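Local coordinates for Sodium/calcium exchanger membrane region domain-containing protein (Archaeoglobus fulgidus, PDB 4KPP) that probably exchanges protons for calcium ions across the archaeal membrane as a multi-helix transporter of the sodium/calcium exchanger family, at residues A[78-83]-A[222-227]; A[87-90]-A[96-99]; A[295-298]-A[304-307]. All coordinates share one frame; numbering follows the deposited sequence.

Contact 1 of 3, residues A[78-83]-A[222-227]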
loop_
_atom_site.group_PDB
_atom_site.type_symbol
_atom_site.label_atom_id
_atom_site.label_comp_id
_atom_site.label_asym_id
_atom_site.label_seq_id
_atom_site.Cartn_x
_atom_site.Cartn_y
_atom_site.Cartn_z
ATOM N N GLU A 78 -1.671 -0.057 -6.787
ATOM C CA GLU A 78 -0.319 -0.546 -6.558
ATOM C C GLU A 78 -0.189 -2.009 -6.975
ATOM O O GLU A 78 0.813 -2.408 -7.571
ATOM C CB GLU A 78 0.100 -0.362 -5.098
ATOM C CG GLU A 78 1.376 -1.112 -4.720
ATOM C CD GLU A 78 2.573 -0.749 -5.597
ATOM O OE1 GLU A 78 3.489 -1.591 -5.730
ATOM O OE2 GLU A 78 2.611 0.373 -6.142
ATOM N N TYR A 79 -1.207 -2.805 -6.664
ATOM C CA TYR A 79 -1.205 -4.208 -7.055
ATOM C C TYR A 79 -1.270 -4.357 -8.568
ATOM O O TYR A 79 -0.652 -5.256 -9.137
ATOM C CB TYR A 79 -2.358 -4.966 -6.388
ATOM C CG TYR A 79 -2.080 -5.312 -4.946
ATOM C CD1 TYR A 79 -2.144 -4.340 -3.956
ATOM C CD2 TYR A 79 -1.744 -6.608 -4.575
ATOM C CE1 TYR A 79 -1.882 -4.649 -2.638
ATOM C CE2 TYR A 79 -1.483 -6.927 -3.259
ATOM C CZ TYR A 79 -1.554 -5.944 -2.294
ATOM O OH TYR A 79 -1.293 -6.251 -0.980
ATOM N N ALA A 80 -2.011 -3.465 -9.216
ATOM C CA ALA A 80 -2.189 -3.535 -10.662
ATOM C C ALA A 80 -0.933 -3.105 -11.412
ATOM O O ALA A 80 -0.546 -3.737 -12.393
ATOM C CB ALA A 80 -3.381 -2.700 -11.089
ATOM N N VAL A 81 -0.303 -2.031 -10.947
ATOM C CA VAL A 81 0.936 -1.548 -11.553
ATOM C C VAL A 81 2.091 -2.516 -11.304
ATOM O O VAL A 81 2.823 -2.872 -12.229
ATOM C CB VAL A 81 1.316 -0.140 -11.039
ATOM C CG1 VAL A 81 2.719 0.242 -11.503
ATOM C CG2 VAL A 81 0.296 0.892 -11.501
ATOM N N ASP A 82 2.250 -2.949 -10.057
ATOM C CA ASP A 82 3.312 -3.892 -9.729
ATOM C C ASP A 82 3.029 -5.241 -10.377
ATOM O O ASP A 82 3.948 -5.948 -10.792
ATOM C CB ASP A 82 3.445 -4.056 -8.217
ATOM C CG ASP A 82 4.816 -4.556 -7.806
ATOM O OD1 ASP A 82 5.645 -4.839 -8.700
ATOM O OD2 ASP A 82 5.061 -4.674 -6.587
ATOM N N GLY A 83 1.748 -5.586 -10.463
ATOM C CA GLY A 83 1.324 -6.803 -11.125
ATOM C C GLY A 83 1.666 -6.790 -12.602
ATOM O O GLY A 83 2.040 -7.821 -13.165
ATOM N N MET A 222 -7.517 -1.142 -17.706
ATOM C CA MET A 222 -7.351 -0.556 -19.036
ATOM C C MET A 222 -6.397 0.635 -19.026
ATOM O O MET A 222 -6.235 1.314 -20.038
ATOM C CB MET A 222 -8.704 -0.122 -19.609
ATOM C CG MET A 222 -9.706 -1.253 -19.781
ATOM S SD MET A 222 -9.202 -2.457 -21.027
ATOM C CE MET A 222 -9.186 -1.420 -22.486
ATOM N N SER A 223 -5.756 0.879 -17.888
ATOM C CA SER A 223 -4.906 2.057 -17.738
ATOM C C SER A 223 -3.461 1.764 -17.311
ATOM O O SER A 223 -2.546 2.510 -17.664
ATOM C CB SER A 223 -5.543 3.038 -16.749
ATOM O OG SER A 223 -6.815 3.466 -17.202
ATOM N N VAL A 224 -3.255 0.691 -16.553
ATOM C CA VAL A 224 -1.947 0.449 -15.938
ATOM C C VAL A 224 -0.802 0.232 -16.921
ATOM O O VAL A 224 0.305 0.710 -16.693
ATOM C CB VAL A 224 -1.971 -0.719 -14.925
ATOM C CG1 VAL A 224 -2.583 -0.262 -13.610
ATOM C CG2 VAL A 224 -2.708 -1.926 -15.501
ATOM N N GLU A 225 -1.064 -0.491 -18.004
ATOM C CA GLU A 225 -0.035 -0.733 -19.009
ATOM C C GLU A 225 0.429 0.576 -19.632
ATOM O O GLU A 225 1.623 0.850 -19.698
ATOM C CB GLU A 225 -0.541 -1.685 -20.093
ATOM C CG GLU A 225 0.445 -1.901 -21.232
ATOM C CD GLU A 225 -0.059 -2.890 -22.267
ATOM O OE1 GLU A 225 -1.255 -3.248 -22.223
ATOM O OE2 GLU A 225 0.743 -3.310 -23.128
ATOM N N ALA A 226 -0.522 1.386 -20.082
ATOM C CA ALA A 226 -0.190 2.659 -20.704
ATOM C C ALA A 226 0.499 3.586 -19.710
ATOM O O ALA A 226 1.441 4.294 -20.062
ATOM C CB ALA A 226 -1.432 3.312 -21.268
ATOM N N PHE A 227 0.030 3.579 -18.466
ATOM C CA PHE A 227 0.653 4.395 -17.435
ATOM C C PHE A 227 2.075 3.925 -17.129
ATOM O O PHE A 227 2.978 4.744 -16.972
ATOM C CB PHE A 227 -0.197 4.416 -16.161
ATOM C CG PHE A 227 0.465 5.119 -15.008
ATOM C CD1 PHE A 227 0.600 6.498 -15.007
ATOM C CD2 PHE A 227 0.966 4.398 -13.934
ATOM C CE1 PHE A 227 1.219 7.150 -13.946
ATOM C CE2 PHE A 227 1.585 5.039 -12.875
ATOM C CZ PHE A 227 1.712 6.416 -12.880
#
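Val224 reaches across to Ala80 and Val81, a worked example of apolar helix-helix packing in the membrane fold of the sodium/calcium exchanger family. Helix 76-91 supplies residues 78-83, and the other side comes from the start of helix 224-237. The CA-CB bonds of Ala80 and Val224 point at the opposing segment, so the two methyls meet flank to flank, Ala80 CB lying 3.6 Å from Val224 CG1. The same CG1 also touches Val81 CG2, at 3.8 Å, and its two partners subtend roughly a right angle there. Val224 thus sets a single branch into the corner formed by two consecutive side chains. Its CG1 stands opposite the carbonyl carbon (chi1 -78°), which sends that methyl forward, while CG2 passes more loosely by the carbonyl oxygen of Ala80. One turn on, Phe227 also points toward helix 76-91, and its ring comes obliquely beside the Val81 methyl. The phenylalanine is packed as well by Thr36 and Ser39 of helix 32-60, and Ala253 of helix 242-267 also touches it, while Val81 touches Ser254 of that helix. The contacts between the two segments are apolar throughout, and Val81 CG2 serves both valine and phenylalanine, standing 4.3 Å from Phe227 CD2.

Contact 2 of 3, residues A[87-90]-A[96-99]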
loop_
_atom_site.group_PDB
_atom_site.type_symbol
_atom_site.label_atom_id
_atom_site.label_comp_id
_atom_site.label_asym_id
_atom_site.label_seq_id
_atom_site.Cartn_x
_atom_site.Cartn_y
_atom_site.Cartn_z
ATOM N N TRP A 87 3.994 -9.394 -14.531
ATOM C CA TRP A 87 3.500 -10.100 -15.709
ATOM C C TRP A 87 4.494 -10.005 -16.860
ATOM O O TRP A 87 4.824 -11.010 -17.493
ATOM C CB TRP A 87 2.132 -9.570 -16.154
ATOM C CG TRP A 87 1.567 -10.330 -17.326
ATOM C CD1 TRP A 87 1.806 -10.095 -18.653
ATOM C CD2 TRP A 87 0.687 -11.459 -17.276
ATOM N NE1 TRP A 87 1.124 -11.001 -19.427
ATOM C CE2 TRP A 87 0.428 -11.850 -18.607
ATOM C CE3 TRP A 87 0.086 -12.174 -16.235
ATOM C CZ2 TRP A 87 -0.403 -12.925 -18.921
ATOM C CZ3 TRP A 87 -0.739 -13.240 -16.550
ATOM C CH2 TRP A 87 -0.974 -13.605 -17.880
ATOM N N LYS A 88 4.969 -8.792 -17.126
ATOM C CA LYS A 88 5.973 -8.580 -18.159
ATOM C C LYS A 88 7.268 -9.315 -17.825
ATOM O O LYS A 88 7.943 -9.829 -18.715
ATOM C CB LYS A 88 6.241 -7.087 -18.350
ATOM C CG LYS A 88 4.996 -6.277 -18.709
ATOM C CD LYS A 88 4.403 -6.712 -20.046
ATOM C CE LYS A 88 5.390 -6.507 -21.189
ATOM N NZ LYS A 88 4.816 -6.912 -22.504
ATOM N N ALA A 89 7.602 -9.372 -16.540
ATOM C CA ALA A 89 8.810 -10.056 -16.084
ATOM C C ALA A 89 8.836 -11.533 -16.473
ATOM O O ALA A 89 9.877 -12.064 -16.845
ATOM C CB ALA A 89 8.974 -9.903 -14.572
ATOM N N GLY A 90 7.687 -12.193 -16.384
ATOM C CA GLY A 90 7.611 -13.617 -16.663
ATOM C C GLY A 90 7.350 -13.929 -18.124
ATOM O O GLY A 90 7.789 -14.959 -18.633
ATOM N N TYR A 96 12.140 -5.967 -16.656
ATOM C CA TYR A 96 10.902 -6.088 -15.892
ATOM C C TYR A 96 11.068 -6.970 -14.651
ATOM O O TYR A 96 10.294 -6.862 -13.696
ATOM C CB TYR A 96 9.762 -6.597 -16.780
ATOM C CG TYR A 96 9.329 -5.609 -17.850
ATOM C CD1 TYR A 96 8.610 -4.466 -17.519
ATOM C CD2 TYR A 96 9.634 -5.824 -19.188
ATOM C CE1 TYR A 96 8.213 -3.561 -18.485
ATOM C CE2 TYR A 96 9.237 -4.923 -20.166
ATOM C CZ TYR A 96 8.525 -3.793 -19.806
ATOM O OH TYR A 96 8.124 -2.892 -20.767
ATOM N N VAL A 97 12.081 -7.835 -14.669
ATOM C CA VAL A 97 12.414 -8.659 -13.512
ATOM C C VAL A 97 12.806 -7.793 -12.315
ATOM O O VAL A 97 12.351 -8.021 -11.192
ATOM C CB VAL A 97 13.572 -9.630 -13.825
ATOM C CG1 VAL A 97 13.949 -10.422 -12.585
ATOM C CG2 VAL A 97 13.198 -10.565 -14.977
ATOM N N HIS A 98 13.654 -6.800 -12.562
ATOM C CA HIS A 98 14.088 -5.894 -11.507
ATOM C C HIS A 98 12.974 -4.926 -11.133
ATOM O O HIS A 98 12.809 -4.592 -9.962
ATOM C CB HIS A 98 15.331 -5.108 -11.933
ATOM C CG HIS A 98 16.375 -5.941 -12.609
ATOM N ND1 HIS A 98 17.046 -6.961 -11.968
ATOM C CD2 HIS A 98 16.868 -5.902 -13.867
ATOM C CE1 HIS A 98 17.902 -7.516 -12.805
ATOM N NE2 HIS A 98 17.815 -6.891 -13.968
ATOM N N TYR A 99 12.216 -4.476 -12.131
ATOM C CA TYR A 99 11.165 -3.482 -11.908
ATOM C C TYR A 99 10.097 -3.969 -10.928
ATOM O O TYR A 99 9.577 -3.188 -10.132
ATOM C CB TYR A 99 10.510 -3.065 -13.229
ATOM C CG TYR A 99 11.419 -2.302 -14.175
ATOM C CD1 TYR A 99 12.627 -1.762 -13.741
ATOM C CD2 TYR A 99 11.062 -2.115 -15.505
ATOM C CE1 TYR A 99 13.455 -1.064 -14.613
ATOM C CE2 TYR A 99 11.880 -1.419 -16.381
ATOM C CZ TYR A 99 13.074 -0.897 -15.932
ATOM O OH TYR A 99 13.883 -0.206 -16.809
#
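Lys88 and Tyr96 meet in a CH-pi contact at the bend between two consecutive helices, where helix 76-91 ends and helix 96-127 begins. It is the CB methylene of the lysine, not its charged end, that does the touching: Lys88 CB lies 3.6 Å from the centroid of the Tyr96 ring, only 18° off the ring normal, over one face and displaced toward the CG side. The rest of the lysine then folds away, bent at both chi2 and chi3, and carries the ammonium group off from the tyrosine. The two helices form a helical hairpin: a short turn joins them and their ends come together, with CA atoms of Ala89 and Tyr96 4.5 Å apart. Ala89 is small enough to fit in this neck. Its CB rests 3.4 Å from the carbonyl oxygen of Tyr96 and 4.1 Å from Tyr96 CB, with Val97 CG2 slightly farther at 4.3 Å. Tyr96 itself holds CG opposite its carbonyl carbon (chi1 -68°), swinging the ring back over the first helix. Phe85 and Leu232 also pack on Tyr96, and its hydroxyl makes a weak hydrogen bond to Glu229.

Contact 3 of 3, residues A[295-298]-A[304-307]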
loop_
_atom_site.group_PDB
_atom_site.type_symbol
_atom_site.label_atom_id
_atom_site.label_comp_id
_atom_site.label_asym_id
_atom_site.label_seq_id
_atom_site.Cartn_x
_atom_site.Cartn_y
_atom_site.Cartn_z
ATOM N N ILE A 295 3.951 -14.923 -7.571
ATOM C CA ILE A 295 2.966 -15.811 -8.183
ATOM C C ILE A 295 2.748 -15.453 -9.651
ATOM O O ILE A 295 2.803 -16.322 -10.522
ATOM C CB ILE A 295 1.614 -15.775 -7.427
ATOM C CG1 ILE A 295 1.705 -16.584 -6.130
ATOM C CG2 ILE A 295 0.500 -16.336 -8.292
ATOM C CD1 ILE A 295 0.459 -16.505 -5.265
ATOM N N ILE A 296 2.508 -14.171 -9.913
ATOM C CA ILE A 296 2.310 -13.673 -11.272
ATOM C C ILE A 296 3.511 -13.988 -12.167
ATOM O O ILE A 296 3.350 -14.324 -13.342
ATOM C CB ILE A 296 2.011 -12.152 -11.278
ATOM C CG1 ILE A 296 0.596 -11.888 -10.760
ATOM C CG2 ILE A 296 2.154 -11.568 -12.672
ATOM C CD1 ILE A 296 0.198 -10.421 -10.787
ATOM N N TYR A 297 4.710 -13.899 -11.600
ATOM C CA TYR A 297 5.935 -14.226 -12.327
ATOM C C TYR A 297 5.920 -15.662 -12.861
ATOM O O TYR A 297 6.449 -15.935 -13.938
ATOM C CB TYR A 297 7.160 -13.999 -11.435
ATOM C CG TYR A 297 8.488 -14.237 -12.126
ATOM C CD1 TYR A 297 8.974 -13.338 -13.069
ATOM C CD2 TYR A 297 9.261 -15.349 -11.822
ATOM C CE1 TYR A 297 10.187 -13.548 -13.700
ATOM C CE2 TYR A 297 10.477 -15.567 -12.446
ATOM C CZ TYR A 297 10.936 -14.662 -13.384
ATOM O OH TYR A 297 12.143 -14.869 -14.013
ATOM N N SER A 298 5.310 -16.574 -12.108
ATOM C CA SER A 298 5.190 -17.959 -12.548
ATOM C C SER A 298 4.035 -18.135 -13.529
ATOM O O SER A 298 4.139 -18.891 -14.491
ATOM C CB SER A 298 5.010 -18.898 -11.356
ATOM O OG SER A 298 6.228 -19.082 -10.659
ATOM N N LEU A 304 6.467 -23.110 -13.177
ATOM C CA LEU A 304 6.949 -23.057 -11.801
ATOM C C LEU A 304 8.309 -22.366 -11.797
ATOM O O LEU A 304 9.283 -22.900 -12.324
ATOM C CB LEU A 304 7.084 -24.479 -11.238
ATOM C CG LEU A 304 7.021 -24.757 -9.724
ATOM C CD1 LEU A 304 8.245 -24.214 -8.998
ATOM C CD2 LEU A 304 5.726 -24.245 -9.094
ATOM N N GLN A 305 8.381 -21.173 -11.215
ATOM C CA GLN A 305 9.610 -20.390 -11.292
ATOM C C GLN A 305 9.778 -19.430 -10.120
ATOM O O GLN A 305 8.812 -18.856 -9.628
ATOM C CB GLN A 305 9.654 -19.624 -12.617
ATOM C CG GLN A 305 11.012 -19.038 -12.959
ATOM C CD GLN A 305 11.056 -18.446 -14.353
ATOM O OE1 GLN A 305 10.090 -18.542 -15.110
ATOM N NE2 GLN A 305 12.181 -17.828 -14.700
ATOM N N SER A 306 11.021 -19.267 -9.678
ATOM C CA SER A 306 11.352 -18.316 -8.626
ATOM C C SER A 306 11.684 -16.948 -9.222
ATOM O O SER A 306 12.288 -16.858 -10.290
ATOM C CB SER A 306 12.540 -18.821 -7.804
ATOM O OG SER A 306 12.209 -20.002 -7.098
ATOM N N LEU A 307 11.282 -15.887 -8.531
ATOM C CA LEU A 307 11.578 -14.534 -8.983
ATOM C C LEU A 307 12.994 -14.164 -8.560
ATOM O O LEU A 307 13.266 -14.012 -7.369
ATOM C CB LEU A 307 10.569 -13.544 -8.406
ATOM C CG LEU A 307 10.775 -12.060 -8.710
ATOM C CD1 LEU A 307 10.706 -11.797 -10.205
ATOM C CD2 LEU A 307 9.744 -11.223 -7.972
#
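Tyr297 holds CG opposite its backbone N (chi1 -177°), which carries its ring out to the returning chain, and Leu307, whose CG likewise stands opposite its backbone N, lays CD1 over one face of that ring. This CH-pi contact puts Leu307 CD1 3.8 Å from the ring centroid. The chain passes along another part of the ring, where Tyr297 CE2 comes within 3.1 Å of the carbonyl oxygen of Ser306. Gln305, extended beyond CG, crosses the tyrosine at an angle, amide and ring planes 58° apart. Its NE2 comes 3.0 Å from Tyr297 OH, but the angle is poor for a hydrogen bond. One hydrogen bond crosses between the segments: the backbone N of Gln305 donates to Ser298 OG over 3.1 Å, somewhat bent (142°). An alanine in place of Tyr297 would probably leave Leu307 CD1 without its aromatic face and the outer part of the Gln305 side chain without the ring it lies across. Leu307 is tied by backbone hydrogen bonds to Ile161. The arrangement is a short helix-to-strand connection, in which a chain leaving helix 288-299 doubles back over the helix end before entering strand 307-308, the partner of strand 160-161 in a small antiparallel sheet.

Overall arrangement
The three contacts show packing chemistry shifting with place. Contact 1 is the buried one and joins parts distant in sequence, wholly through methyls and a phenylalanine ring. Contacts 2 and 3, partly buried and farther from the chain's centre, each close a short turn, and both rest a carbon on a tyrosine face; contact 3 alone adds a hydrogen bond. Helix 76-91 serves contacts 1 and 2, whose centres lie about 13 Å apart. Contact 3, in the second exchanger region where contact 2 is in the first, comes up against that same helix: Ile296 CG2 packs 3.4 Å from Trp87 N, and Tyr297 CE1 sits 3.5 Å from Ala89 O. All three lie away from the bound calcium.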